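Side-chain contacts in UL37 (Suid herpesvirus 1, PDB 4K70), which is an inner tegument protein that probably has an essential role in controlling viral trafficking, represented here by its N-terminal half: residues A141-A144 and D145-L148; D225-P229 and T230-Q234. One frame throughout, in Å; residues are numbered along the deposited sequence.

In the fold
Both contacts are local N-caps at the starts of neighbouring helices in this helical, strand-free half of UL37, and both are partly buried. Interaction 1, at the start of helix 144-149, uses a serine hydroxyl as the cap and adds an apolar touch between loop and helix; interaction 2, at the start of helix 229-240, uses the side-chain amide oxygen of an asparagine and adds a glutamine-arginine pair. The two caps meet: Asp145 OD1 lies 2.9 Å from Asn228 ND2, a probable hydrogen bond, and Leu148 packs on Thr230 and Leu231. Helix 208-223 backs both, through Phe223. Their buried leucines and valine face other helices, whereas most of their charged groups lie toward the surface.

Interaction 1: residues A141-A144 and D145-L148; sequences ARSA and DDVL
Ser143 caps the first turn of helix 144-149, a serine N-cap in which the short loop after helix 120-137 turns into the next helix. Its OG accepts from Asp146 N at 3.0 Å, with an N-H...O angle of 152°. The hydroxyl can do this because chi1 of 58° tucks OG between the backbone N and the carbonyl carbon, facing the open end of the helix. From there the regular ladder takes over: Val147 N donates to Ser143 O, and Leu148 N donates to Ala144 O at 3.0 Å. The side chain of Asp146 folds back over the cap and brings OD2 within 3.0 Å of Ser143 OG. Asp145, one residue earlier, turns to the neighbouring loop and takes a hydrogen bond from Asn228 ND2, linking this cap to the start of helix 229-240. The inner side is apolar: Val147 and Ala144 rest on Leu194 of helix 191-201, while Leu148 reaches Val198 of that helix and Phe223 of helix 208-223. Loop and helix also touch through a methyl pair, Ala141 CB against Val147 CG2 at 3.4 Å, tighter than a usual van der Waals contact.

Interaction 2: residues D225-P229 and T230-Q234; sequences DRQNP and TLREQ
Gln227 and Arg232 meet beside an asparagine N-cap, where the loop after helix 208-223 enters helix 229-240. One oxygen, Gln227 OE1, takes two weak hydrogen bonds, from Arg232 NH2 at 2.9 Å and from Arg232 NE at 3.0 Å, with the amide and guanidinium planes turned 34° apart. Bends at chi2 of Gln227 and chi3 of Arg232 bring the two polar ends together. The stronger partner of the guanidinium is Asp273, which forms a salt bridge with NH2.

Next in the chain, Asn228 caps the helix. Its OD1 accepts from Leu231 N at 3.0 Å in a nearly straight bond and more weakly from Thr230 N, although the position of this oxygen is less certain. With CG anti to the backbone N (chi1 -178°), the amide reaches forward over the helix start. The backbone continues the turn, Arg232 N bonding to Asn228 O and Glu233 N to Pro229 O. One turn on, Gln234 NE2 comes from above the carbonyl plane of Thr230 O at 3.2 Å, on the face opposite to Gln234 N.

Behind the cap, Leu231 packs on Ala215, Ala219 and Phe223 of helix 208-223. As modelled, Asn228 appears to use both ends of its amide, the oxygen on its own helix and the nitrogen on Asp145 of the neighbouring cap, while the arginine's charge is probably balanced mainly by Asp273, with Gln227 a neutral second acceptor.

Interaction 1: residues A141-A144 and D145-L148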
loop_
_atom_site.group_PDB
_atom_site.type_symbol
_atom_site.label_atom_id
_atom_site.label_comp_id
_atom_site.label_asym_id
_atom_site.label_seq_id
_atom_site.Cartn_x
_atom_site.Cartn_y
_atom_site.Cartn_z
ATOM N N ALA A 141 -9.042 -1.323 -12.352
ATOM C CA ALA A 141 -8.257 -2.124 -13.293
ATOM C C ALA A 141 -7.678 -3.362 -12.609
ATOM O O ALA A 141 -7.278 -3.318 -11.446
ATOM C CB ALA A 141 -7.163 -1.292 -13.936
ATOM N N ARG A 142 -7.680 -4.477 -13.322
ATOM C CA ARG A 142 -7.293 -5.752 -12.734
ATOM C C ARG A 142 -5.953 -6.169 -13.302
ATOM O O ARG A 142 -5.148 -6.822 -12.628
ATOM C CB ARG A 142 -8.363 -6.817 -13.030
ATOM C CG ARG A 142 -7.900 -8.268 -12.879
ATOM C CD ARG A 142 -9.032 -9.248 -13.218
ATOM N NE ARG A 142 -10.131 -9.170 -12.255
ATOM C CZ ARG A 142 -11.303 -9.791 -12.387
ATOM N NH1 ARG A 142 -11.559 -10.534 -13.457
ATOM N NH2 ARG A 142 -12.230 -9.657 -11.447
ATOM N N SER A 143 -5.715 -5.764 -14.544
ATOM C CA SER A 143 -4.567 -6.244 -15.297
ATOM C C SER A 143 -3.829 -5.112 -15.981
ATOM O O SER A 143 -4.394 -4.051 -16.233
ATOM C CB SER A 143 -5.032 -7.233 -16.363
ATOM O OG SER A 143 -5.974 -6.622 -17.231
ATOM N N ALA A 144 -2.568 -5.359 -16.304
ATOM C CA ALA A 144 -1.795 -4.403 -17.080
ATOM C C ALA A 144 -2.516 -4.134 -18.408
ATOM O O ALA A 144 -2.568 -2.996 -18.873
ATOM C CB ALA A 144 -0.398 -4.936 -17.313
ATOM N N ASP A 145 -3.097 -5.188 -18.992
ATOM C CA ASP A 145 -3.847 -5.069 -20.243
ATOM C C ASP A 145 -4.990 -4.060 -20.089
ATOM O O ASP A 145 -5.214 -3.231 -20.966
ATOM C CB ASP A 145 -4.421 -6.430 -20.681
ATOM C CG ASP A 145 -3.352 -7.407 -21.160
ATOM O OD1 ASP A 145 -2.240 -6.971 -21.498
ATOM O OD2 ASP A 145 -3.630 -8.628 -21.215
ATOM N N ASP A 146 -5.710 -4.140 -18.974
ATOM C CA ASP A 146 -6.810 -3.217 -18.698
ATOM C C ASP A 146 -6.340 -1.763 -18.596
ATOM O O ASP A 146 -6.968 -0.859 -19.144
ATOM C CB ASP A 146 -7.515 -3.590 -17.390
ATOM C CG ASP A 146 -8.482 -4.759 -17.544
ATOM O OD1 ASP A 146 -9.025 -4.971 -18.658
ATOM O OD2 ASP A 146 -8.704 -5.458 -16.529
ATOM N N VAL A 147 -5.242 -1.540 -17.877
ATOM C CA VAL A 147 -4.741 -0.177 -17.674
ATOM C C VAL A 147 -4.236 0.450 -18.963
ATOM O O VAL A 147 -4.427 1.637 -19.207
ATOM C CB VAL A 147 -3.615 -0.127 -16.642
ATOM C CG1 VAL A 147 -3.000 1.274 -16.613
ATOM C CG2 VAL A 147 -4.138 -0.509 -15.273
ATOM N N LEU A 148 -3.581 -0.359 -19.783
ATOM C CA LEU A 148 -3.074 0.103 -21.070
ATOM C C LEU A 148 -4.214 0.593 -21.965
ATOM O O LEU A 148 -4.067 1.577 -22.698
ATOM C CB LEU A 148 -2.313 -1.028 -21.752
ATOM C CG LEU A 148 -1.664 -0.746 -23.104
ATOM C CD1 LEU A 148 -0.416 0.095 -22.939
ATOM C CD2 LEU A 148 -1.331 -2.060 -23.768
#

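Interaction 2: residues D225-P229 and T230-Q234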
loop_
_atom_site.group_PDB
_atom_site.type_symbol
_atom_site.label_atom_id
_atom_site.label_comp_id
_atom_site.label_asym_id
_atom_site.label_seq_id
_atom_site.Cartn_x
_atom_site.Cartn_y
_atom_site.Cartn_z
ATOM N N ASP A 225 7.333 -10.757 -20.965
ATOM C CA ASP A 225 7.234 -11.607 -22.151
ATOM C C ASP A 225 5.810 -11.738 -22.677
ATOM O O ASP A 225 5.578 -12.364 -23.709
ATOM C CB ASP A 225 7.815 -12.993 -21.875
ATOM C CG ASP A 225 9.329 -13.016 -21.968
ATOM O OD1 ASP A 225 9.889 -12.260 -22.792
ATOM O OD2 ASP A 225 9.960 -13.787 -21.215
ATOM N N ARG A 226 4.862 -11.139 -21.971
ATOM C CA ARG A 226 3.465 -11.178 -22.376
ATOM C C ARG A 226 3.180 -10.136 -23.444
ATOM O O ARG A 226 3.312 -8.936 -23.203
ATOM C CB ARG A 226 2.566 -10.912 -21.175
ATOM C CG ARG A 226 3.051 -11.559 -19.908
ATOM C CD ARG A 226 2.115 -11.249 -18.761
ATOM N NE ARG A 226 2.049 -12.380 -17.845
ATOM C CZ ARG A 226 2.806 -12.500 -16.761
ATOM N NH1 ARG A 226 3.678 -11.544 -16.443
ATOM N NH2 ARG A 226 2.682 -13.574 -15.995
ATOM N N GLN A 227 2.757 -10.594 -24.613
ATOM C CA GLN A 227 2.543 -9.711 -25.746
ATOM C C GLN A 227 1.205 -8.995 -25.662
ATOM O O GLN A 227 0.154 -9.621 -25.515
ATOM C CB GLN A 227 2.617 -10.512 -27.047
ATOM C CG GLN A 227 3.852 -11.377 -27.163
ATOM C CD GLN A 227 4.797 -10.890 -28.238
ATOM O OE1 GLN A 227 4.407 -10.129 -29.130
ATOM N NE2 GLN A 227 6.052 -11.324 -28.162
ATOM N N ASN A 228 1.250 -7.674 -25.754
ATOM C CA ASN A 228 0.045 -6.878 -25.863
ATOM C C ASN A 228 0.074 -6.227 -27.230
ATOM O O ASN A 228 0.982 -5.451 -27.531
ATOM C CB ASN A 228 0.003 -5.813 -24.771
ATOM C CG ASN A 228 -1.263 -4.991 -24.808
ATOM O OD1 ASN A 228 -1.496 -4.230 -25.744
ATOM N ND2 ASN A 228 -2.088 -5.129 -23.780
ATOM N N PRO A 229 -0.905 -6.561 -28.078
ATOM C CA PRO A 229 -0.945 -6.066 -29.459
ATOM C C PRO A 229 -1.022 -4.543 -29.558
ATOM O O PRO A 229 -0.405 -3.969 -30.462
ATOM C CB PRO A 229 -2.210 -6.722 -30.035
ATOM C CG PRO A 229 -3.002 -7.176 -28.840
ATOM C CD PRO A 229 -1.989 -7.518 -27.802
ATOM N N THR A 230 -1.741 -3.891 -28.651
ATOM C CA THR A 230 -1.855 -2.434 -28.720
ATOM C C THR A 230 -0.541 -1.723 -28.340
ATOM O O THR A 230 -0.156 -0.737 -28.969
ATOM C CB THR A 230 -3.083 -1.911 -27.931
ATOM O OG1 THR A 230 -2.710 -0.794 -27.122
ATOM C CG2 THR A 230 -3.662 -3.007 -27.052
ATOM N N LEU A 231 0.155 -2.248 -27.333
ATOM C CA LEU A 231 1.505 -1.788 -27.007
ATOM C C LEU A 231 2.441 -2.028 -28.184
ATOM O O LEU A 231 3.248 -1.171 -28.543
ATOM C CB LEU A 231 2.046 -2.531 -25.783
ATOM C CG LEU A 231 3.484 -2.203 -25.373
ATOM C CD1 LEU A 231 3.637 -0.708 -25.012
ATOM C CD2 LEU A 231 3.919 -3.084 -24.219
ATOM N N ARG A 232 2.331 -3.216 -28.770
ATOM C CA ARG A 232 3.143 -3.595 -29.918
ATOM C C ARG A 232 2.963 -2.618 -31.088
ATOM O O ARG A 232 3.946 -2.152 -31.670
ATOM C CB ARG A 232 2.804 -5.028 -30.333
ATOM C CG ARG A 232 3.654 -5.582 -31.443
ATOM C CD ARG A 232 3.327 -7.054 -31.687
ATOM N NE ARG A 232 4.355 -7.936 -31.138
ATOM C CZ ARG A 232 5.289 -8.540 -31.868
ATOM N NH1 ARG A 232 5.326 -8.372 -33.187
ATOM N NH2 ARG A 232 6.181 -9.327 -31.283
ATOM N N GLU A 233 1.711 -2.295 -31.412
ATOM C CA GLU A 233 1.402 -1.355 -32.491
ATOM C C GLU A 233 1.892 0.047 -32.176
ATOM O O GLU A 233 2.306 0.798 -33.062
ATOM C CB GLU A 233 -0.107 -1.265 -32.721
ATOM C CG GLU A 233 -0.782 -2.566 -33.078
ATOM C CD GLU A 233 -2.291 -2.417 -33.087
ATOM O OE1 GLU A 233 -3.000 -3.447 -33.030
ATOM O OE2 GLU A 233 -2.761 -1.259 -33.143
ATOM N N GLN A 234 1.809 0.427 -30.915
ATOM C CA GLN A 234 2.157 1.789 -30.559
ATOM C C GLN A 234 3.665 1.990 -30.550
ATOM O O GLN A 234 4.147 3.048 -30.933
ATOM C CB GLN A 234 1.535 2.185 -29.227
ATOM C CG GLN A 234 0.123 2.707 -29.361
ATOM C CD GLN A 234 -0.526 2.935 -28.017
ATOM O OE1 GLN A 234 -0.966 4.037 -27.709
ATOM N NE2 GLN A 234 -0.588 1.886 -27.206
#